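Local atomic coordinates of lipopolysaccharide core heptose(I) kinase WaaP (Pseudomonas aeruginosa, PDB entry 6DFL), a protein that phosphorylates the first heptose of the lipopolysaccharide inner core with ATP and magnesium, and also acts as a protein tyrosine kinase. Residues P119-E124 with L171-P176; C167-H172 with L184-L189. All coordinates share one frame; numbering follows the deposited sequence.

Contact 1: P119-E124 with L171-P176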
ATOM      1  N   PRO A 119      -3.342  15.837  10.480  1.00 84.49           N
ATOM      2  CA  PRO A 119      -3.884  15.927   9.121  1.00 87.23           C
ATOM      3  C   PRO A 119      -3.323  14.851   8.190  1.00 84.45           C
ATOM      4  O   PRO A 119      -2.127  14.571   8.210  1.00 85.13           O
ATOM      5  CB  PRO A 119      -3.447  17.322   8.672  1.00 86.64           C
ATOM      6  CG  PRO A 119      -2.158  17.546   9.404  1.00 88.45           C
ATOM      7  CD  PRO A 119      -2.308  16.855  10.736  1.00 85.27           C
ATOM      8  N   THR A 120      -4.206  14.249   7.399  1.00 82.25           N
ATOM      9  CA  THR A 120      -3.856  13.194   6.465  1.00 79.85           C
ATOM     10  C   THR A 120      -4.607  13.410   5.165  1.00 79.12           C
ATOM     11  O   THR A 120      -5.658  14.048   5.126  1.00 85.38           O
ATOM     12  CB  THR A 120      -4.211  11.804   7.006  1.00 80.19           C
ATOM     13  OG1 THR A 120      -5.619  11.744   7.255  1.00 87.88           O
ATOM     14  CG2 THR A 120      -3.474  11.512   8.302  1.00 83.16           C
ATOM     15  N   VAL A 121      -4.057  12.865   4.092  1.00 81.76           N
ATOM     16  CA  VAL A 121      -4.778  12.695   2.838  1.00 78.24           C
ATOM     17  C   VAL A 121      -4.593  11.250   2.400  1.00 79.38           C
ATOM     18  O   VAL A 121      -3.461  10.740   2.381  1.00 81.34           O
ATOM     19  CB  VAL A 121      -4.290  13.663   1.743  1.00 77.88           C
ATOM     20  CG1 VAL A 121      -2.778  13.555   1.561  1.00 72.28           C
ATOM     21  CG2 VAL A 121      -5.008  13.375   0.448  1.00 75.42           C
ATOM     22  N   ASP A 122      -5.696  10.578   2.093  1.00 72.92           N
ATOM     23  CA  ASP A 122      -5.592   9.205   1.643  1.00 73.35           C
ATOM     24  C   ASP A 122      -5.018   9.182   0.232  1.00 74.34           C
ATOM     25  O   ASP A 122      -5.060  10.172  -0.504  1.00 77.08           O
ATOM     26  CB  ASP A 122      -6.948   8.489   1.727  1.00 72.54           C
ATOM     27  CG  ASP A 122      -7.857   8.761   0.545  1.00 71.12           C
ATOM     28  OD1 ASP A 122      -7.477   8.443  -0.606  1.00 72.23           O
ATOM     29  OD2 ASP A 122      -9.007   9.234   0.768  1.00 87.37           O
ATOM     30  N   LEU A 123      -4.486   8.024  -0.145  1.00 71.72           N
ATOM     31  CA  LEU A 123      -3.617   7.951  -1.310  1.00 72.78           C
ATOM     32  C   LEU A 123      -4.391   7.967  -2.619  1.00 70.56           C
ATOM     33  O   LEU A 123      -3.822   8.355  -3.651  1.00 71.58           O
ATOM     34  CB  LEU A 123      -2.730   6.702  -1.217  1.00 66.60           C
ATOM     35  CG  LEU A 123      -1.465   6.809  -0.348  1.00 70.03           C
ATOM     36  CD1 LEU A 123      -0.553   5.549  -0.466  1.00 62.64           C
ATOM     37  CD2 LEU A 123      -0.675   8.076  -0.659  1.00 68.37           C
ATOM     38  N   GLU A 124      -5.659   7.546  -2.609  1.00 70.05           N
ATOM     39  CA  GLU A 124      -6.495   7.670  -3.804  1.00 75.61           C
ATOM     40  C   GLU A 124      -6.727   9.133  -4.156  1.00 73.44           C
ATOM     41  O   GLU A 124      -6.559   9.550  -5.313  1.00 72.52           O
ATOM     42  CB  GLU A 124      -7.843   6.983  -3.593  1.00 71.55           C
ATOM     43  CG  GLU A 124      -8.870   7.392  -4.646  1.00 70.63           C
ATOM     44  CD  GLU A 124     -10.076   6.467  -4.691  1.00 71.92           C
ATOM     45  OE1 GLU A 124     -10.477   5.984  -3.611  1.00 70.95           O
ATOM     46  OE2 GLU A 124     -10.605   6.222  -5.812  1.00 71.87           O
ATOM     47  N   LEU A 171      -1.535   9.211   3.816  1.00 77.48           N
ATOM     48  CA  LEU A 171      -0.310   9.987   3.753  1.00 75.75           C
ATOM     49  C   LEU A 171      -0.403  11.122   4.765  1.00 81.42           C
ATOM     50  O   LEU A 171      -1.431  11.808   4.853  1.00 80.65           O
ATOM     51  CB  LEU A 171      -0.108  10.525   2.342  1.00 72.12           C
ATOM     52  CG  LEU A 171       0.999  11.546   2.190  1.00 78.88           C
ATOM     53  CD1 LEU A 171       2.390  10.885   2.263  1.00 80.70           C
ATOM     54  CD2 LEU A 171       0.802  12.236   0.870  1.00 79.15           C
ATOM     55  N   HIS A 172       0.654  11.314   5.546  1.00 82.10           N
ATOM     56  CA  HIS A 172       0.603  12.267   6.647  1.00 86.96           C
ATOM     57  C   HIS A 172       1.033  13.647   6.171  1.00 86.99           C
ATOM     58  O   HIS A 172       2.145  13.813   5.666  1.00 87.36           O
ATOM     59  CB  HIS A 172       1.466  11.792   7.806  1.00 83.47           C
ATOM     60  CG  HIS A 172       0.795  10.754   8.646  1.00 87.14           C
ATOM     61  ND1 HIS A 172      -0.053  11.075   9.683  1.00 84.70           N
ATOM     62  CD2 HIS A 172       0.814   9.401   8.579  1.00 83.96           C
ATOM     63  CE1 HIS A 172      -0.511   9.966  10.233  1.00 86.36           C
ATOM     64  NE2 HIS A 172       0.003   8.937   9.585  1.00 82.76           N
ATOM     65  N   THR A 173       0.149  14.636   6.342  1.00 88.27           N
ATOM     66  CA  THR A 173       0.365  15.991   5.846  1.00 91.19           C
ATOM     67  C   THR A 173       0.700  16.994   6.948  1.00 93.37           C
ATOM     68  O   THR A 173       0.628  18.204   6.715  1.00 95.09           O
ATOM     69  CB  THR A 173      -0.863  16.481   5.080  1.00 85.18           C
ATOM     70  OG1 THR A 173      -2.015  16.371   5.920  1.00 85.22           O
ATOM     71  CG2 THR A 173      -1.062  15.657   3.822  1.00 80.29           C
ATOM     72  N   ASP A 174       1.050  16.526   8.148  1.00 95.34           N
ATOM     73  CA  ASP A 174       1.515  17.443   9.184  1.00 93.79           C
ATOM     74  C   ASP A 174       2.873  18.054   8.860  1.00 96.19           C
ATOM     75  O   ASP A 174       3.297  18.988   9.547  1.00100.07           O
ATOM     76  CB  ASP A 174       1.574  16.729  10.535  1.00 94.26           C
ATOM     77  CG  ASP A 174       2.172  15.324  10.435  1.00100.38           C
ATOM     78  OD1 ASP A 174       3.340  15.176   9.986  1.00 96.89           O
ATOM     79  OD2 ASP A 174       1.462  14.363  10.819  1.00102.57           O
ATOM     80  N   LYS A 175       3.563  17.554   7.843  1.00 96.43           N
ATOM     81  CA  LYS A 175       4.835  18.066   7.384  1.00 98.36           C
ATOM     82  C   LYS A 175       4.810  18.077   5.866  1.00 99.59           C
ATOM     83  O   LYS A 175       3.993  17.363   5.257  1.00 98.63           O
ATOM     84  CB  LYS A 175       6.014  17.214   7.886  1.00 96.89           C
ATOM     85  CG  LYS A 175       6.479  17.543   9.298  1.00 96.95           C
ATOM     86  CD  LYS A 175       7.007  16.310  10.023  1.00102.16           C
ATOM     87  CE  LYS A 175       8.098  15.578   9.227  1.00108.57           C
ATOM     88  NZ  LYS A 175       9.414  16.285   9.202  1.00106.40           N
ATOM     89  N   PRO A 176       5.652  18.864   5.219  1.00102.75           N
ATOM     90  CA  PRO A 176       5.734  18.785   3.758  1.00101.12           C
ATOM     91  C   PRO A 176       6.211  17.406   3.327  1.00 97.51           C
ATOM     92  O   PRO A 176       7.070  16.794   3.966  1.00 95.80           O
ATOM     93  CB  PRO A 176       6.738  19.878   3.385  1.00100.19           C
ATOM     94  CG  PRO A 176       7.489  20.148   4.632  1.00102.53           C
ATOM     95  CD  PRO A 176       6.541  19.908   5.761  1.00100.79           C
TER

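Contact 2: C167-H172 with L184-L189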
ATOM      1  N   CYS A 167      -7.175   3.858  -0.909  1.00 67.04           N
ATOM      2  CA  CYS A 167      -7.814   4.855  -0.057  1.00 65.64           C
ATOM      3  C   CYS A 167      -7.647   4.528   1.426  1.00 63.61           C
ATOM      4  O   CYS A 167      -7.760   5.427   2.262  1.00 64.74           O
ATOM      5  CB  CYS A 167      -9.292   5.053  -0.425  1.00 66.65           C
ATOM      6  SG  CYS A 167     -10.405   3.654  -0.405  1.00 60.38           S
ATOM      7  N   HIS A 168      -7.335   3.283   1.785  1.00 63.94           N
ATOM      8  CA  HIS A 168      -7.132   2.954   3.187  1.00 62.87           C
ATOM      9  C   HIS A 168      -5.694   3.124   3.628  1.00 67.49           C
ATOM     10  O   HIS A 168      -5.300   2.578   4.670  1.00 67.23           O
ATOM     11  CB  HIS A 168      -7.632   1.547   3.476  1.00 62.36           C
ATOM     12  CG  HIS A 168      -9.115   1.446   3.409  1.00 68.81           C
ATOM     13  ND1 HIS A 168      -9.766   0.350   2.890  1.00 72.62           N
ATOM     14  CD2 HIS A 168     -10.083   2.337   3.749  1.00 66.81           C
ATOM     15  CE1 HIS A 168     -11.072   0.555   2.938  1.00 70.94           C
ATOM     16  NE2 HIS A 168     -11.289   1.748   3.463  1.00 71.94           N
ATOM     17  N   PHE A 169      -4.906   3.885   2.876  1.00 62.91           N
ATOM     18  CA  PHE A 169      -3.559   4.262   3.285  1.00 69.37           C
ATOM     19  C   PHE A 169      -3.512   5.777   3.404  1.00 69.61           C
ATOM     20  O   PHE A 169      -3.827   6.483   2.440  1.00 73.19           O
ATOM     21  CB  PHE A 169      -2.517   3.749   2.289  1.00 59.66           C
ATOM     22  CG  PHE A 169      -2.381   2.271   2.298  1.00 64.43           C
ATOM     23  CD1 PHE A 169      -1.401   1.656   3.087  1.00 65.60           C
ATOM     24  CD2 PHE A 169      -3.235   1.480   1.552  1.00 60.34           C
ATOM     25  CE1 PHE A 169      -1.289   0.303   3.125  1.00 54.66           C
ATOM     26  CE2 PHE A 169      -3.125   0.101   1.589  1.00 59.52           C
ATOM     27  CZ  PHE A 169      -2.144  -0.480   2.380  1.00 66.52           C
ATOM     28  N   LEU A 170      -3.137   6.268   4.580  1.00 67.54           N
ATOM     29  CA  LEU A 170      -3.105   7.695   4.845  1.00 65.31           C
ATOM     30  C   LEU A 170      -1.685   8.217   4.678  1.00 76.33           C
ATOM     31  O   LEU A 170      -0.737   7.702   5.291  1.00 77.50           O
ATOM     32  CB  LEU A 170      -3.640   7.984   6.243  1.00 69.76           C
ATOM     33  CG  LEU A 170      -5.139   7.659   6.376  1.00 74.09           C
ATOM     34  CD1 LEU A 170      -5.754   8.363   7.567  1.00 69.47           C
ATOM     35  CD2 LEU A 170      -5.903   7.980   5.088  1.00 64.15           C
ATOM     36  N   LEU A 171      -1.535   9.211   3.816  1.00 77.48           N
ATOM     37  CA  LEU A 171      -0.310   9.987   3.753  1.00 75.75           C
ATOM     38  C   LEU A 171      -0.403  11.122   4.765  1.00 81.42           C
ATOM     39  O   LEU A 171      -1.431  11.808   4.853  1.00 80.65           O
ATOM     40  CB  LEU A 171      -0.108  10.525   2.342  1.00 72.12           C
ATOM     41  CG  LEU A 171       0.999  11.546   2.190  1.00 78.88           C
ATOM     42  CD1 LEU A 171       2.390  10.885   2.263  1.00 80.70           C
ATOM     43  CD2 LEU A 171       0.802  12.236   0.870  1.00 79.15           C
ATOM     44  N   HIS A 172       0.654  11.314   5.546  1.00 82.10           N
ATOM     45  CA  HIS A 172       0.603  12.267   6.647  1.00 86.96           C
ATOM     46  C   HIS A 172       1.033  13.647   6.171  1.00 86.99           C
ATOM     47  O   HIS A 172       2.145  13.813   5.666  1.00 87.36           O
ATOM     48  CB  HIS A 172       1.466  11.792   7.806  1.00 83.47           C
ATOM     49  CG  HIS A 172       0.795  10.754   8.646  1.00 87.14           C
ATOM     50  ND1 HIS A 172      -0.053  11.075   9.683  1.00 84.70           N
ATOM     51  CD2 HIS A 172       0.814   9.401   8.579  1.00 83.96           C
ATOM     52  CE1 HIS A 172      -0.511   9.966  10.233  1.00 86.36           C
ATOM     53  NE2 HIS A 172       0.003   8.937   9.585  1.00 82.76           N
ATOM     54  N   LEU A 184       3.267   6.870   6.020  1.00 76.21           N
ATOM     55  CA  LEU A 184       1.959   6.321   5.740  1.00 73.48           C
ATOM     56  C   LEU A 184       1.381   5.702   7.006  1.00 77.50           C
ATOM     57  O   LEU A 184       2.105   5.387   7.951  1.00 73.28           O
ATOM     58  CB  LEU A 184       2.034   5.282   4.620  1.00 67.97           C
ATOM     59  CG  LEU A 184       2.494   5.832   3.270  1.00 72.22           C
ATOM     60  CD1 LEU A 184       2.426   4.773   2.196  1.00 63.96           C
ATOM     61  CD2 LEU A 184       1.679   7.057   2.860  1.00 73.95           C
ATOM     62  N   SER A 185       0.048   5.597   7.041  1.00 72.19           N
ATOM     63  CA  SER A 185      -0.655   4.752   7.993  1.00 68.05           C
ATOM     64  C   SER A 185      -1.722   3.978   7.241  1.00 69.96           C
ATOM     65  O   SER A 185      -2.405   4.534   6.370  1.00 69.22           O
ATOM     66  CB  SER A 185      -1.299   5.561   9.112  1.00 70.24           C
ATOM     67  OG  SER A 185      -0.340   6.333   9.789  1.00 75.85           O
ATOM     68  N   VAL A 186      -1.849   2.704   7.553  1.00 67.02           N
ATOM     69  CA  VAL A 186      -2.951   1.914   7.023  1.00 66.28           C
ATOM     70  C   VAL A 186      -4.137   2.048   7.973  1.00 67.04           C
ATOM     71  O   VAL A 186      -3.974   2.034   9.199  1.00 69.15           O
ATOM     72  CB  VAL A 186      -2.542   0.442   6.840  1.00 68.12           C
ATOM     73  CG1 VAL A 186      -2.005  -0.147   8.159  1.00 62.76           C
ATOM     74  CG2 VAL A 186      -3.728  -0.384   6.293  1.00 60.10           C
ATOM     75  N   ILE A 187      -5.331   2.204   7.411  1.00 65.20           N
ATOM     76  CA  ILE A 187      -6.514   2.330   8.252  1.00 69.47           C
ATOM     77  C   ILE A 187      -7.545   1.327   7.785  1.00 69.69           C
ATOM     78  O   ILE A 187      -7.240   0.451   6.967  1.00 66.83           O
ATOM     79  CB  ILE A 187      -7.089   3.754   8.218  1.00 62.18           C
ATOM     80  CG1 ILE A 187      -7.556   4.074   6.793  1.00 64.13           C
ATOM     81  CG2 ILE A 187      -6.059   4.758   8.708  1.00 68.10           C
ATOM     82  CD1 ILE A 187      -8.536   5.225   6.690  1.00 67.88           C
ATOM     83  N   ASP A 188      -8.780   1.511   8.264  1.00 72.88           N
ATOM     84  CA  ASP A 188      -9.926   0.626   8.136  1.00 60.79           C
ATOM     85  C   ASP A 188      -9.595  -0.846   8.178  1.00 72.31           C
ATOM     86  O   ASP A 188      -9.443  -1.478   7.127  1.00 71.48           O
ATOM     87  CB  ASP A 188     -10.691   0.849   6.849  1.00 70.19           C
ATOM     88  CG  ASP A 188     -11.869  -0.101   6.749  1.00 72.92           C
ATOM     89  OD1 ASP A 188     -12.564  -0.269   7.776  1.00 76.40           O
ATOM     90  OD2 ASP A 188     -12.080  -0.717   5.691  1.00 78.06           O
ATOM     91  N   LEU A 189      -9.545  -1.422   9.371  1.00 72.20           N
ATOM     92  CA  LEU A 189      -9.265  -2.841   9.505  1.00 67.39           C
ATOM     93  C   LEU A 189     -10.494  -3.598   9.994  1.00 68.62           C
ATOM     94  O   LEU A 189     -10.368  -4.652  10.624  1.00 63.37           O
ATOM     95  CB  LEU A 189      -8.062  -3.023  10.427  1.00 59.69           C
ATOM     96  CG  LEU A 189      -6.813  -2.374   9.814  1.00 63.72           C
ATOM     97  CD1 LEU A 189      -5.785  -1.992  10.839  1.00 62.64           C
ATOM     98  CD2 LEU A 189      -6.200  -3.319   8.817  1.00 65.40           C
TER

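Contact 1: P119-E124 with L171-P176
V121 and L171 face each other as an antiparallel hydrogen-bonded pair, their backbones joined in both directions. V121 N donates to L171 O over 2.9 Å, and L171 N returns a bond of 2.8 Å to V121 O. Two residues along, T173 N donates to P119 O at 2.9 Å, coming from above the carbonyl plane, 36° out of it, just where the chain after H172 leaves the strand. Between these bonds T120 and H172 form a non-hydrogen-bonded pair, and T120 CA brings its hydrogen to L171 O, 3.2 Å away, a CA-H...O contact that supplements the amide of V121.

The pairing makes strand 120-122 an outer strand of a three-stranded antiparallel sheet in this protein-kinase-like fold, with 169-172 in the middle. The outer strand runs straight into helix 123-127, whose N-cap is D122; OD1 of D122 receives a weak bond from E124 N and another from V125 N.

Apolar contacts lie on both faces. On the face of V121 and L171, the CG1 methyl of V121, set between its own N and carbonyl carbon (chi1 53°), meets T173 CG2 at 3.5 Å and also touches L171 CD2. L123 CD2 lies 3.9 Å from L171 CB, the two side chains crossing at about a right angle; L123 also lines the pocket of the bound palmitoyl-phosphopantetheine. On the opposite face, T120 CG2 approaches the H172 ring obliquely, 3.7 Å from H172 ND1, the side chains lying alongside each other; the NE2 side of the ring is held by S185.

At the exposed end, the P119 ring, which follows a cis peptide bond, rests against the turn, with P119 CG 3.6 Å from D174 N. The carboxylate of D174 is engaged by R183 in a salt bridge.

Contact 2: C167-H172 with L184-L189
The hydroxyl of S185 meets the edge of the H172 imidazole in its plane, S185 OG lying 2.6 Å from H172 NE2 in a nearly straight hydrogen bond (167°). With CG of H172 beside its backbone N (chi1 -80°), the ring swings across to the neighbouring strand.

L170 and S185 form the hydrogen-bonded pair of this antiparallel hairpin: L170 N reaches S185 O at 2.6 Å, and S185 N returns a bond to L170 O. I187 N continues the ladder to H168 O, 2.8 Å away. On the face shared with S185, L170 CD1 packs against I187 CG2 at 3.8 Å. On the other, F169 CE1 lies 3.9 Å from V186 CB, and L184 CD2 reaches L171 CB; helix 137-156 covers this side through V147, M150 and V151.

D188 places CB over one face of the H168 ring, 3.6 Å from its centroid, in a CH-pi contact, with D188 OD2 over the ring 3.2 Å from H168 CE1. H168 ND1 bonds to D163 O, D188 O accepts from H161 NE2, and D188 OD1 binds H190 ND1. D188 is thereby fixed about 4 Å, between side chains, from D163, the active-site residue by similarity, and probably matches the DFG aspartate of protein kinases.

Overall arrangement
Contacts 1 and 2 are the two seams of one three-stranded antiparallel sheet, their centres about 9 Å apart. Strand 169-172 is the middle strand and serves both, with L171 and H172 common to the two. Along the chain, 120-122 comes first; helices 123-127 and 137-156 follow before the hairpin of 169-172 and 184-186. Contact 1 therefore joins parts distant in sequence, whereas contact 2 closes a local hairpin nearer the centre of the chain. The seams also touch directly, D122 CB packing against L170 CD2. The chain leaving the sheet's outer strands reaches the lipid pocket at L123 and the active-site region at D188, beside D163 (active site by similarity).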